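Local coordinates for PHD finger protein 14 (Danio rerio, PDB 7D86) that binds histone H3, preferring the unmodified form, through its PHD and pre-PHD zinc fingers and represses PDGFRA expression, at residues 9-14 with 198-203; 63-68 with 84-89. One frame throughout, in Å; residues are numbered along the deposited sequence.

Contact 1. Residues 9-14 with 198-203; sequences ILICCV and RKNYLA. With ZN (zinc ion), chain E.
The amide of Asn-200, its ND2 hydrogen-bonded to the carbonyl O of Leu-16 and so fixed in its rotation, stands on helix 191-204 where Ile-11 packs against the helix. With CG1 of Ile-11 anti to the carbonyl carbon (chi1 -57°) and the rest of the chain extended, its end reaches the helix surface between residues one turn apart. There CD1 of Ile-11 lies 3.3 Å from the backbone O of Asn-200 and 3.5 Å from CB of Ala-203, the latter tighter than usual van der Waals contact. CB of Asn-200 is 3.7 Å from CD1 of Ile-11 and 4.0 Å from its CG2, a looser contact. An alanine in place of Ile-11 lacks the reaching methyl and would probably leave the Asn-200 and Ala-203 CB atoms without their apolar partner. Next in the loop, Cys-12 SG binds the zinc ion at 2.3 Å and accepts from the backbone N-H of Val-14; Cys-15, His-37 and Cys-40 complete this first zinc site of the PHD finger. Van der Waals packing of one methyl on the helix backbone and Ala-203, without a hydrogen bond between the two segments, thus contributes to joining the metal-anchored loop to the C-terminal helix.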
# COMPACT_ATOMS: atom_id res chain seq x y z
N ILE A 9 -8.16 8.64 17.56
CA ILE A 9 -7.39 7.60 16.91
C ILE A 9 -7.61 7.72 15.40
O ILE A 9 -8.66 7.31 14.88
CB ILE A 9 -7.77 6.21 17.42
CG1 ILE A 9 -7.50 6.10 18.92
CG2 ILE A 9 -7.01 5.13 16.68
CD1 ILE A 9 -6.05 6.38 19.29
N LEU A 10 -6.63 8.27 14.70
CA LEU A 10 -6.57 8.19 13.25
C LEU A 10 -5.80 6.93 12.84
O LEU A 10 -5.07 6.33 13.63
CB LEU A 10 -5.90 9.44 12.66
CG LEU A 10 -6.60 10.80 12.82
CD1 LEU A 10 -5.76 11.92 12.22
CD2 LEU A 10 -7.98 10.79 12.18
N ILE A 11 -5.97 6.53 11.58
CA ILE A 11 -5.34 5.33 11.05
C ILE A 11 -4.48 5.70 9.86
O ILE A 11 -4.92 6.44 8.97
CB ILE A 11 -6.39 4.27 10.64
CG1 ILE A 11 -7.28 3.94 11.83
CG2 ILE A 11 -5.69 3.01 10.07
CD1 ILE A 11 -8.39 2.98 11.52
N CYS A 12 -3.26 5.16 9.83
CA CYS A 12 -2.37 5.30 8.68
C CYS A 12 -2.86 4.39 7.56
O CYS A 12 -3.00 3.18 7.75
CB CYS A 12 -0.94 4.94 9.06
SG CYS A 12 0.16 4.96 7.63
N CYS A 13 -3.10 4.96 6.38
CA CYS A 13 -3.61 4.18 5.26
C CYS A 13 -2.53 3.35 4.58
O CYS A 13 -2.83 2.62 3.63
CB CYS A 13 -4.26 5.11 4.24
SG CYS A 13 -3.06 6.04 3.29
N VAL A 14 -1.29 3.42 5.04
CA VAL A 14 -0.21 2.60 4.48
C VAL A 14 0.00 1.33 5.28
O VAL A 14 -0.06 0.23 4.74
CB VAL A 14 1.09 3.43 4.39
CG1 VAL A 14 2.28 2.52 3.98
CG2 VAL A 14 0.91 4.58 3.39
N ARG A 198 -8.13 -5.71 9.05
CA ARG A 198 -9.38 -5.54 8.31
C ARG A 198 -10.25 -4.48 8.98
O ARG A 198 -10.88 -3.67 8.29
CB ARG A 198 -10.13 -6.87 8.23
CG ARG A 198 -9.50 -7.89 7.32
CD ARG A 198 -10.28 -9.20 7.33
NE ARG A 198 -11.55 -9.09 6.62
CZ ARG A 198 -12.50 -10.01 6.64
NH1 ARG A 198 -12.33 -11.12 7.34
NH2 ARG A 198 -13.63 -9.83 5.96
N LYS A 199 -10.28 -4.48 10.31
CA LYS A 199 -11.07 -3.49 11.03
C LYS A 199 -10.55 -2.07 10.78
O LYS A 199 -11.33 -1.15 10.51
CB LYS A 199 -11.06 -3.81 12.53
CG LYS A 199 -11.79 -2.79 13.38
CD LYS A 199 -11.78 -3.16 14.86
CE LYS A 199 -12.48 -2.11 15.70
NZ LYS A 199 -13.93 -1.99 15.39
N ASN A 200 -9.23 -1.88 10.83
CA ASN A 200 -8.68 -0.55 10.62
C ASN A 200 -8.82 -0.10 9.17
O ASN A 200 -9.03 1.08 8.91
CB ASN A 200 -7.21 -0.50 11.06
CG ASN A 200 -7.06 -0.39 12.56
OD1 ASN A 200 -8.05 -0.45 13.29
ND2 ASN A 200 -5.83 -0.25 13.03
N TYR A 201 -8.71 -1.03 8.22
CA TYR A 201 -8.97 -0.68 6.83
C TYR A 201 -10.39 -0.15 6.67
O TYR A 201 -10.61 0.88 6.02
CB TYR A 201 -8.74 -1.88 5.92
CG TYR A 201 -8.86 -1.54 4.46
CD1 TYR A 201 -7.75 -1.11 3.73
CD2 TYR A 201 -10.08 -1.63 3.79
CE1 TYR A 201 -7.85 -0.79 2.39
CE2 TYR A 201 -10.19 -1.31 2.46
CZ TYR A 201 -9.08 -0.89 1.76
OH TYR A 201 -9.19 -0.58 0.43
N LEU A 202 -11.37 -0.84 7.25
CA LEU A 202 -12.76 -0.39 7.14
C LEU A 202 -12.95 0.99 7.76
O LEU A 202 -13.70 1.82 7.24
CB LEU A 202 -13.69 -1.40 7.80
CG LEU A 202 -13.81 -2.71 7.01
CD1 LEU A 202 -14.48 -3.79 7.85
CD2 LEU A 202 -14.58 -2.47 5.71
N ALA A 203 -12.26 1.26 8.88
CA ALA A 203 -12.42 2.54 9.54
C ALA A 203 -11.83 3.70 8.74
O ALA A 203 -12.18 4.86 9.01
CB ALA A 203 -11.80 2.49 10.94
ZN ZN E . 1.92 3.94 8.78

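Contact 2. Residues 63-68 with 84-89; sequences FCDACK and IFKETD. With ZN (zinc ion), chain F.
Asp-65 and Lys-86 approach each other obliquely, the carboxylate at the start of the short, weakly bonded helix 65-68 and the amine folded back from strand 85-87. The lysine leaves its strand pointing away from the helix, but a bend at chi2 (-82°) returns its outer half, bringing NZ of Lys-86 to 3.2 Å from OD2 of Asp-65 in a salt bridge. NZ comes to the syn side of OD2, 33° out of the carboxylate plane, and CD of the lysine lies alongside the same oxygen at 3.2 Å. OD2 has another partner: a water gives it a hydrogen bond of 2.7 Å and accepts from N of Glu-87 at 2.8 Å, tying the carboxylate to the strand backbone. Tyr-41 takes the amine as well, by a hydrogen bond to its O and a cation-pi contact with its ring, while its OH is hydrogen-bonded to Asp-65 N and Phe-85 O.

On the metal side, Cys-64 turns CB to CD1 of Ile-84, 4.1 Å away. Its chi1 of 77° sets SG between the backbone N and the carbonyl carbon, where SG of Cys-64 binds zinc at 2.5 Å and caps the helix by accepting from N of Cys-67. Cys-67 SG is a further ligand, and Cys-29 and Cys-32 complete the four-cysteine site. Phe-85 sends its ring away from the helix, to His-95 of the next zinc site.

The second zinc site of the first PHD finger is thus joined to the hairpin of the pre-PHD finger by an apolar contact beside a charged one. Lysine and water together would probably favour the ionised form of Asp-65.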
# COMPACT_ATOMS: atom_id res chain seq x y z
N PHE A 63 -1.00 19.06 2.13
CA PHE A 63 -1.59 18.32 1.02
C PHE A 63 -0.74 17.09 0.72
O PHE A 63 0.49 17.14 0.81
CB PHE A 63 -1.68 19.17 -0.25
CG PHE A 63 -2.79 20.17 -0.24
CD1 PHE A 63 -3.61 20.32 0.87
CD2 PHE A 63 -3.03 20.96 -1.35
CE1 PHE A 63 -4.64 21.25 0.87
CE2 PHE A 63 -4.06 21.89 -1.36
CZ PHE A 63 -4.86 22.04 -0.25
N CYS A 64 -1.41 16.00 0.37
CA CYS A 64 -0.68 14.86 -0.16
C CYS A 64 -0.16 15.20 -1.56
O CYS A 64 -0.55 16.20 -2.18
CB CYS A 64 -1.57 13.61 -0.20
SG CYS A 64 -2.79 13.57 -1.54
N ASP A 65 0.75 14.36 -2.05
CA ASP A 65 1.40 14.65 -3.32
C ASP A 65 0.41 14.69 -4.47
O ASP A 65 0.55 15.51 -5.37
CB ASP A 65 2.49 13.61 -3.60
CG ASP A 65 3.69 13.76 -2.70
OD1 ASP A 65 3.68 14.65 -1.82
OD2 ASP A 65 4.66 13.00 -2.87
N ALA A 66 -0.61 13.82 -4.45
CA ALA A 66 -1.59 13.84 -5.53
C ALA A 66 -2.37 15.16 -5.53
O ALA A 66 -2.56 15.77 -6.58
CB ALA A 66 -2.54 12.65 -5.39
N CYS A 67 -2.80 15.61 -4.35
CA CYS A 67 -3.55 16.86 -4.30
C CYS A 67 -2.66 18.06 -4.61
O CYS A 67 -3.14 19.06 -5.16
CB CYS A 67 -4.22 17.01 -2.94
SG CYS A 67 -5.49 15.75 -2.65
N LYS A 68 -1.36 17.99 -4.29
CA LYS A 68 -0.43 19.04 -4.69
C LYS A 68 -0.35 19.19 -6.21
O LYS A 68 0.01 20.27 -6.69
CB LYS A 68 0.97 18.74 -4.16
CG LYS A 68 1.28 19.25 -2.77
CD LYS A 68 2.78 19.14 -2.53
CE LYS A 68 3.17 19.50 -1.11
NZ LYS A 68 4.65 19.62 -1.00
N ILE A 84 -3.06 6.39 -0.51
CA ILE A 84 -2.19 7.53 -0.74
C ILE A 84 -1.15 7.15 -1.80
O ILE A 84 -0.72 6.00 -1.89
CB ILE A 84 -1.56 8.02 0.58
CG1 ILE A 84 -1.20 9.50 0.48
CG2 ILE A 84 -0.34 7.20 0.97
CD1 ILE A 84 -0.83 10.13 1.80
N PHE A 85 -0.79 8.14 -2.62
CA PHE A 85 -0.01 7.94 -3.83
C PHE A 85 1.28 8.73 -3.81
O PHE A 85 1.39 9.77 -3.15
CB PHE A 85 -0.80 8.36 -5.08
CG PHE A 85 -2.00 7.52 -5.36
CD1 PHE A 85 -3.19 7.74 -4.68
CD2 PHE A 85 -1.96 6.53 -6.33
CE1 PHE A 85 -4.31 6.97 -4.95
CE2 PHE A 85 -3.07 5.76 -6.61
CZ PHE A 85 -4.26 5.98 -5.91
N LYS A 86 2.26 8.23 -4.57
CA LYS A 86 3.48 8.95 -4.92
C LYS A 86 3.66 8.92 -6.43
O LYS A 86 3.25 7.97 -7.10
CB LYS A 86 4.74 8.34 -4.25
CG LYS A 86 4.89 8.59 -2.75
CD LYS A 86 5.49 9.96 -2.47
CE LYS A 86 5.93 10.09 -1.02
NZ LYS A 86 6.39 11.47 -0.68
N GLU A 87 4.33 9.94 -6.96
CA GLU A 87 4.56 10.04 -8.39
C GLU A 87 5.75 9.17 -8.80
O GLU A 87 6.73 9.05 -8.06
CB GLU A 87 4.81 11.50 -8.78
CG GLU A 87 4.66 11.79 -10.26
CD GLU A 87 4.62 13.29 -10.57
OE1 GLU A 87 5.08 14.09 -9.73
OE2 GLU A 87 4.10 13.66 -11.64
N THR A 88 5.65 8.56 -9.98
CA THR A 88 6.76 7.79 -10.53
C THR A 88 7.68 8.69 -11.34
O THR A 88 7.40 9.86 -11.58
CB THR A 88 6.28 6.64 -11.42
OG1 THR A 88 5.82 7.15 -12.68
CG2 THR A 88 5.17 5.86 -10.73
N ASP A 89 8.80 8.10 -11.80
CA ASP A 89 9.74 8.83 -12.64
C ASP A 89 9.09 9.30 -13.94
O ASP A 89 9.35 10.42 -14.39
CB ASP A 89 10.95 7.96 -12.96
CG ASP A 89 12.08 8.16 -11.99
OD1 ASP A 89 11.93 8.97 -11.05
OD2 ASP A 89 13.14 7.51 -12.17
ZN ZN F . -4.89 14.54 -0.70
O HOH W 1 5.13 12.13 -5.43

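Overall arrangement
Along the chain the order is 9-14, 63-68, 84-89, 198-203, so contact 2 is nested inside the loop that contact 1 closes. Their centres lie about 20 Å apart, yet the two touch: Cys-13 SG packs on CB of Ile-84 at 3.7 Å, and Val-14 CG2 meets CG2 of the same isoleucine at 3.8 Å. Both involve the first PHD finger, each at a different zinc site. Contact 1 packs it on helix 191-204, just after the zinc ligand His-188 of the second PHD finger, and contact 2 on strand 85-87, paired antiparallel with 93-95 in the pre-PHD finger. This is consistent with the fingers required for histone H3 binding packing as one unit.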